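Local coordinates for type 4 fimbrial biogenesis protein PilY1 (Pseudomonas aeruginosa, PDB 3HX6) that primes type IV pilus assembly, serves adhesion to host cells, and appears to regulate pilus retraction in twitching motility by binding and releasing calcium, at residues L399-F405 with K507-S511; R410-A415 with V517-E523. The protein carries 3 engineered substitutions. All coordinates share one frame; numbering follows the deposited sequence.

Contact 1 of 2, residues L399-F405 with K507-S511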
loop_
_atom_site.group_PDB
_atom_site.type_symbol
_atom_site.label_atom_id
_atom_site.label_comp_id
_atom_site.label_asym_id
_atom_site.label_seq_id
_atom_site.Cartn_x
_atom_site.Cartn_y
_atom_site.Cartn_z
ATOM N N LEU A 399 -29.315 -7.152 15.749
ATOM C CA LEU A 399 -29.806 -5.795 15.681
ATOM C C LEU A 399 -29.402 -5.057 14.417
ATOM O O LEU A 399 -28.276 -5.181 13.938
ATOM C CB LEU A 399 -29.299 -5.034 16.914
ATOM C CG LEU A 399 -29.692 -3.585 17.214
ATOM C CD1 LEU A 399 -29.038 -2.630 16.234
ATOM C CD2 LEU A 399 -31.207 -3.467 17.180
ATOM N N GLN A 400 -30.357 -4.320 13.865
ATOM C CA GLN A 400 -30.106 -3.484 12.710
ATOM C C GLN A 400 -30.530 -2.112 13.180
ATOM O O GLN A 400 -31.605 -1.958 13.755
ATOM C CB GLN A 400 -30.950 -3.871 11.501
ATOM C CG GLN A 400 -30.711 -2.913 10.337
ATOM C CD GLN A 400 -31.407 -3.336 9.066
ATOM O OE1 GLN A 400 -31.256 -4.468 8.615
ATOM N NE2 GLN A 400 -32.164 -2.421 8.471
ATOM N N ALA A 401 -29.686 -1.120 12.959
ATOM C CA ALA A 401 -30.026 0.222 13.380
ATOM C C ALA A 401 -29.305 1.245 12.536
ATOM O O ALA A 401 -28.347 0.930 11.825
ATOM C CB ALA A 401 -29.669 0.417 14.849
ATOM N N ASP A 402 -29.802 2.469 12.608
ATOM C CA ASP A 402 -29.222 3.591 11.902
ATOM C C ASP A 402 -28.479 4.359 12.980
ATOM O O ASP A 402 -29.029 4.637 14.050
ATOM C CB ASP A 402 -30.322 4.457 11.290
ATOM C CG ASP A 402 -30.828 3.908 9.973
ATOM O OD1 ASP A 402 -30.844 2.671 9.803
ATOM O OD2 ASP A 402 -31.218 4.715 9.104
ATOM N N SER A 403 -27.223 4.680 12.713
ATOM C CA SER A 403 -26.420 5.404 13.674
ATOM C C SER A 403 -25.447 6.305 12.931
ATOM O O SER A 403 -25.362 6.267 11.704
ATOM C CB SER A 403 -25.658 4.418 14.561
ATOM O OG SER A 403 -24.883 5.092 15.535
ATOM N N THR A 404 -24.717 7.117 13.681
ATOM C CA THR A 404 -23.750 8.031 13.098
ATOM C C THR A 404 -22.391 7.752 13.728
ATOM O O THR A 404 -22.277 7.608 14.941
ATOM C CB THR A 404 -24.175 9.491 13.349
ATOM O OG1 THR A 404 -25.504 9.680 12.846
ATOM C CG2 THR A 404 -23.240 10.460 12.642
ATOM N N PHE A 405 -21.369 7.650 12.888
ATOM C CA PHE A 405 -20.012 7.371 13.330
ATOM C C PHE A 405 -19.212 8.589 12.917
ATOM O O PHE A 405 -18.969 8.819 11.730
ATOM C CB PHE A 405 -19.538 6.087 12.650
ATOM C CG PHE A 405 -20.462 4.928 12.896
ATOM C CD1 PHE A 405 -20.334 4.151 14.044
ATOM C CD2 PHE A 405 -21.530 4.678 12.036
ATOM C CE1 PHE A 405 -21.255 3.150 14.334
ATOM C CE2 PHE A 405 -22.458 3.678 12.319
ATOM C CZ PHE A 405 -22.322 2.913 13.469
ATOM N N LYS A 507 -14.460 5.327 17.388
ATOM C CA LYS A 507 -15.473 6.171 16.768
ATOM C C LYS A 507 -16.396 5.333 15.880
ATOM O O LYS A 507 -17.494 5.765 15.516
ATOM C CB LYS A 507 -14.818 7.254 15.914
ATOM C CG LYS A 507 -14.259 8.442 16.684
ATOM C CD LYS A 507 -13.695 9.474 15.709
ATOM C CE LYS A 507 -13.307 10.762 16.410
ATOM N NZ LYS A 507 -12.299 10.510 17.466
ATOM N N SER A 508 -15.949 4.132 15.527
ATOM C CA SER A 508 -16.744 3.260 14.672
ATOM C C SER A 508 -17.532 2.209 15.439
ATOM O O SER A 508 -18.304 1.454 14.849
ATOM C CB SER A 508 -15.845 2.580 13.643
ATOM O OG SER A 508 -15.286 3.536 12.762
ATOM N N ASP A 509 -17.348 2.157 16.753
ATOM C CA ASP A 509 -18.071 1.180 17.553
ATOM C C ASP A 509 -19.506 1.627 17.788
ATOM O O ASP A 509 -19.849 2.781 17.551
ATOM C CB ASP A 509 -17.354 0.936 18.882
ATOM C CG ASP A 509 -16.045 0.191 18.699
ATOM O OD1 ASP A 509 -15.889 -0.465 17.645
ATOM O OD2 ASP A 509 -15.183 0.251 19.604
ATOM N N TYR A 510 -20.341 0.705 18.250
ATOM C CA TYR A 510 -21.742 1.006 18.483
ATOM C C TYR A 510 -22.193 0.581 19.872
ATOM O O TYR A 510 -21.731 -0.430 20.412
ATOM C CB TYR A 510 -22.587 0.320 17.399
ATOM C CG TYR A 510 -24.079 0.392 17.598
ATOM C CD1 TYR A 510 -24.748 -0.570 18.352
ATOM C CD2 TYR A 510 -24.831 1.419 17.024
ATOM C CE1 TYR A 510 -26.128 -0.518 18.528
ATOM C CE2 TYR A 510 -26.214 1.483 17.197
ATOM C CZ TYR A 510 -26.854 0.512 17.948
ATOM O OH TYR A 510 -28.216 0.560 18.125
ATOM N N SER A 511 -23.090 1.367 20.455
ATOM C CA SER A 511 -23.604 1.068 21.784
ATOM C C SER A 511 -24.794 0.119 21.683
ATOM O O SER A 511 -25.909 0.530 21.368
ATOM C CB SER A 511 -24.017 2.361 22.489
ATOM O OG SER A 511 -24.467 2.098 23.804
HETATM O O HOH W 1 -22.224 4.777 17.330
#

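Contact 2 of 2, residues R410-A415 with V517-E523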
loop_
_atom_site.group_PDB
_atom_site.type_symbol
_atom_site.label_atom_id
_atom_site.label_comp_id
_atom_site.label_asym_id
_atom_site.label_seq_id
_atom_site.Cartn_x
_atom_site.Cartn_y
_atom_site.Cartn_z
ATOM N N ARG A 410 -24.814 5.670 8.889
ATOM C CA ARG A 410 -24.849 4.362 8.233
ATOM C C ARG A 410 -25.892 3.475 8.896
ATOM O O ARG A 410 -26.288 3.716 10.037
ATOM C CB ARG A 410 -23.499 3.644 8.354
ATOM C CG ARG A 410 -22.306 4.335 7.722
ATOM C CD ARG A 410 -21.053 3.500 7.918
ATOM N NE ARG A 410 -19.846 4.198 7.488
ATOM C CZ ARG A 410 -19.471 4.342 6.221
ATOM N NH1 ARG A 410 -20.206 3.824 5.244
ATOM N NH2 ARG A 410 -18.367 5.018 5.933
ATOM N N THR A 411 -26.345 2.454 8.176
ATOM C CA THR A 411 -27.281 1.501 8.749
ATOM C C THR A 411 -26.368 0.306 9.016
ATOM O O THR A 411 -25.682 -0.183 8.115
ATOM C CB THR A 411 -28.417 1.111 7.773
ATOM O OG1 THR A 411 -27.876 0.383 6.669
ATOM C CG2 THR A 411 -29.118 2.353 7.256
ATOM N N ILE A 412 -26.344 -0.145 10.261
ATOM C CA ILE A 412 -25.474 -1.239 10.643
ATOM C C ILE A 412 -26.213 -2.402 11.269
ATOM O O ILE A 412 -27.410 -2.331 11.559
ATOM C CB ILE A 412 -24.396 -0.741 11.632
ATOM C CG1 ILE A 412 -25.045 -0.127 12.875
ATOM C CG2 ILE A 412 -23.547 0.340 10.972
ATOM C CD1 ILE A 412 -25.605 -1.117 13.865
ATOM N N ARG A 413 -25.480 -3.487 11.464
ATOM C CA ARG A 413 -26.029 -4.664 12.097
ATOM C C ARG A 413 -25.020 -5.141 13.122
ATOM O O ARG A 413 -23.811 -4.985 12.937
ATOM C CB ARG A 413 -26.308 -5.755 11.066
ATOM C CG ARG A 413 -27.572 -5.510 10.267
ATOM C CD ARG A 413 -27.842 -6.605 9.243
ATOM N NE ARG A 413 -29.076 -6.336 8.507
ATOM C CZ ARG A 413 -29.491 -7.045 7.464
ATOM N NH1 ARG A 413 -28.766 -8.068 7.028
ATOM N NH2 ARG A 413 -30.632 -6.736 6.863
ATOM N N ILE A 414 -25.525 -5.679 14.224
ATOM C CA ILE A 414 -24.670 -6.200 15.279
ATOM C C ILE A 414 -24.927 -7.689 15.381
ATOM O O ILE A 414 -26.073 -8.138 15.354
ATOM C CB ILE A 414 -24.967 -5.533 16.649
ATOM C CG1 ILE A 414 -24.503 -4.074 16.624
ATOM C CG2 ILE A 414 -24.261 -6.282 17.775
ATOM C CD1 ILE A 414 -25.647 -3.103 16.494
ATOM N N ALA A 415 -23.849 -8.453 15.483
ATOM C CA ALA A 415 -23.946 -9.897 15.579
ATOM C C ALA A 415 -23.660 -10.332 17.005
ATOM O O ALA A 415 -23.036 -9.600 17.772
ATOM C CB ALA A 415 -22.941 -10.548 14.628
ATOM N N VAL A 517 -19.717 -2.063 21.403
ATOM C CA VAL A 517 -19.435 -3.244 20.616
ATOM C C VAL A 517 -18.954 -2.929 19.204
ATOM O O VAL A 517 -19.250 -1.869 18.654
ATOM C CB VAL A 517 -20.718 -4.110 20.563
ATOM C CG1 VAL A 517 -20.731 -4.974 19.351
ATOM C CG2 VAL A 517 -20.820 -4.951 21.825
ATOM N N ALA A 518 -18.199 -3.858 18.627
ATOM C CA ALA A 518 -17.716 -3.694 17.268
ATOM C C ALA A 518 -18.915 -3.910 16.351
ATOM O O ALA A 518 -19.782 -4.734 16.639
ATOM C CB ALA A 518 -16.639 -4.724 16.967
ATOM N N VAL A 519 -18.975 -3.155 15.261
ATOM C CA VAL A 519 -20.065 -3.298 14.301
ATOM C C VAL A 519 -19.652 -4.423 13.356
ATOM O O VAL A 519 -18.566 -4.384 12.791
ATOM C CB VAL A 519 -20.276 -1.997 13.494
ATOM C CG1 VAL A 519 -21.186 -2.263 12.284
ATOM C CG2 VAL A 519 -20.889 -0.928 14.395
ATOM N N SER A 520 -20.511 -5.422 13.184
ATOM C CA SER A 520 -20.166 -6.537 12.315
ATOM C C SER A 520 -20.640 -6.364 10.882
ATOM O O SER A 520 -20.051 -6.919 9.958
ATOM C CB SER A 520 -20.727 -7.839 12.885
ATOM O OG SER A 520 -20.115 -8.137 14.123
ATOM N N GLY A 521 -21.703 -5.592 10.697
ATOM C CA GLY A 521 -22.218 -5.393 9.359
ATOM C C GLY A 521 -22.682 -3.978 9.084
ATOM O O GLY A 521 -23.127 -3.270 9.987
ATOM N N THR A 522 -22.558 -3.568 7.827
ATOM C CA THR A 522 -22.985 -2.246 7.397
ATOM C C THR A 522 -23.473 -2.319 5.953
ATOM O O THR A 522 -22.881 -3.004 5.112
ATOM C CB THR A 522 -21.847 -1.206 7.506
ATOM O OG1 THR A 522 -22.344 0.082 7.128
ATOM C CG2 THR A 522 -20.688 -1.574 6.606
ATOM N N GLU A 523 -24.569 -1.616 5.688
ATOM C CA GLU A 523 -25.185 -1.574 4.370
ATOM C C GLU A 523 -24.398 -0.646 3.448
ATOM O O GLU A 523 -24.106 0.490 3.815
ATOM C CB GLU A 523 -26.630 -1.092 4.520
ATOM C CG GLU A 523 -27.446 -1.016 3.244
ATOM C CD GLU A 523 -28.885 -0.607 3.513
ATOM O OE1 GLU A 523 -29.101 0.454 4.140
ATOM O OE2 GLU A 523 -29.800 -1.351 3.105
HETATM O O HOH W 2 -25.178 2.297 5.646
HETATM O O HOH W 3 -21.506 -6.651 15.679
#

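Contact 1 of 2, residues L399-F405 with K507-S511
Tyr510 and Phe405, one aromatic from each segment, carry the contact between 399-405 and 507-511. The apolar part centres on the phenol of Tyr510. With CG anti to the backbone N (chi1 173°), its ring reaches out along the strand residues Leu399, Ala401 and Ser403. Its oxygen end lies against Ala401, OH to CB 3.6 Å, and against the CD1 branch of Leu399, whose side chain crosses the tyrosine at about a right angle. Ser403 CB meets the ring at its edge, in plane, 4.0 Å from Tyr510 CD2. Phe405, by contrast, meets three backbone carbonyls of 507-511. Lys507 O and Asp509 O both lie at the edge of its ring, the latter 3.5 Å from CE1, so that the electron-poor rim is turned to carbonyls. Ser508 O approaches obliquely, 3.4 Å from the same CE1. The polar link is a water, which donates to Asp509 O at 3.1 Å and bonds Ser403 OG at 3.2 Å. Strand 392-405 belongs to a mixed sheet of the C-terminal domain, where strand 408-415 pairs with it and adds Ile412 against Phe405 and Ile414 against Leu399 and Tyr510. The short 510-511/516-517 hairpin, Tyr510 paired with Val517, packs against segment 399-405.

Contact 2 of 2, residues R410-A415 with V517-E523
Arg413 and Gly521 form the hydrogen-bonded antiparallel pair at the heart of this contact. Arg413 N gives its hydrogen to Gly521 O at 2.8 Å, from 45° above the carbonyl plane, and Gly521 N returns a bond to Arg413 O at 3.1 Å. Ser520 N makes a weak bond to the same Arg413 O, so Ser520 and Gly521 together face one residue: a classic beta bulge. Beyond the non-hydrogen-bonded pair Ile412-Thr522, Glu523 N donates almost straight to Thr411 O (3.0 Å, 172° at the hydrogen).

On the face carrying Ile412 and Thr522, Val519 turns CG1 anti to its backbone N (chi1 167°) and sets it 3.6 Å from Ile412 CB, the two side chains crossing near a right angle. Arg410 CD lies 3.7 Å from Thr522 OG1. Waters close both ends: one links Thr411 N with Glu523 O, another joins Ala415 N, Ala518 O and Ser520 OG, the last at 2.6 Å.

Farther out, the extended Arg413 chain carries its guanidinium to Tyr481, Glu447 and Gln400, with a cation-pi contact to Trp479; Arg410 reaches Leu498 O and Glu547. Backbone bonds thus make the strand pairing, bridged at its ends by water and backed by Ile412 against Val519 and Ile414 against Val517. The outer partners of Arg413 probably fix its guanidinium in place, Glu447 balancing the buried charge.

Overall arrangement
Contacts 1 and 2 illustrate how consecutive strands of a sheet can share one later partner region. Strands 392-405 and 408-415 are neighbours in chain and sheet, and the later region 507-523 meets both: 507-511 packs against the first, 517-523 pairs with the second. Their centres are 6 Å apart. Ala401 O and Ile412 N, at 2.8 Å, probably hydrogen-bond between the strands, as do Tyr510 O and Val517 N, also at 2.8 Å, within the later region. Tyr510 CD1 comes within 3.3 Å of Ile414 CD1, joining the two packing groups. Both contacts lie away from the calcium site formed by Asp258, Asn260, Asp262, Val264 and Asp266.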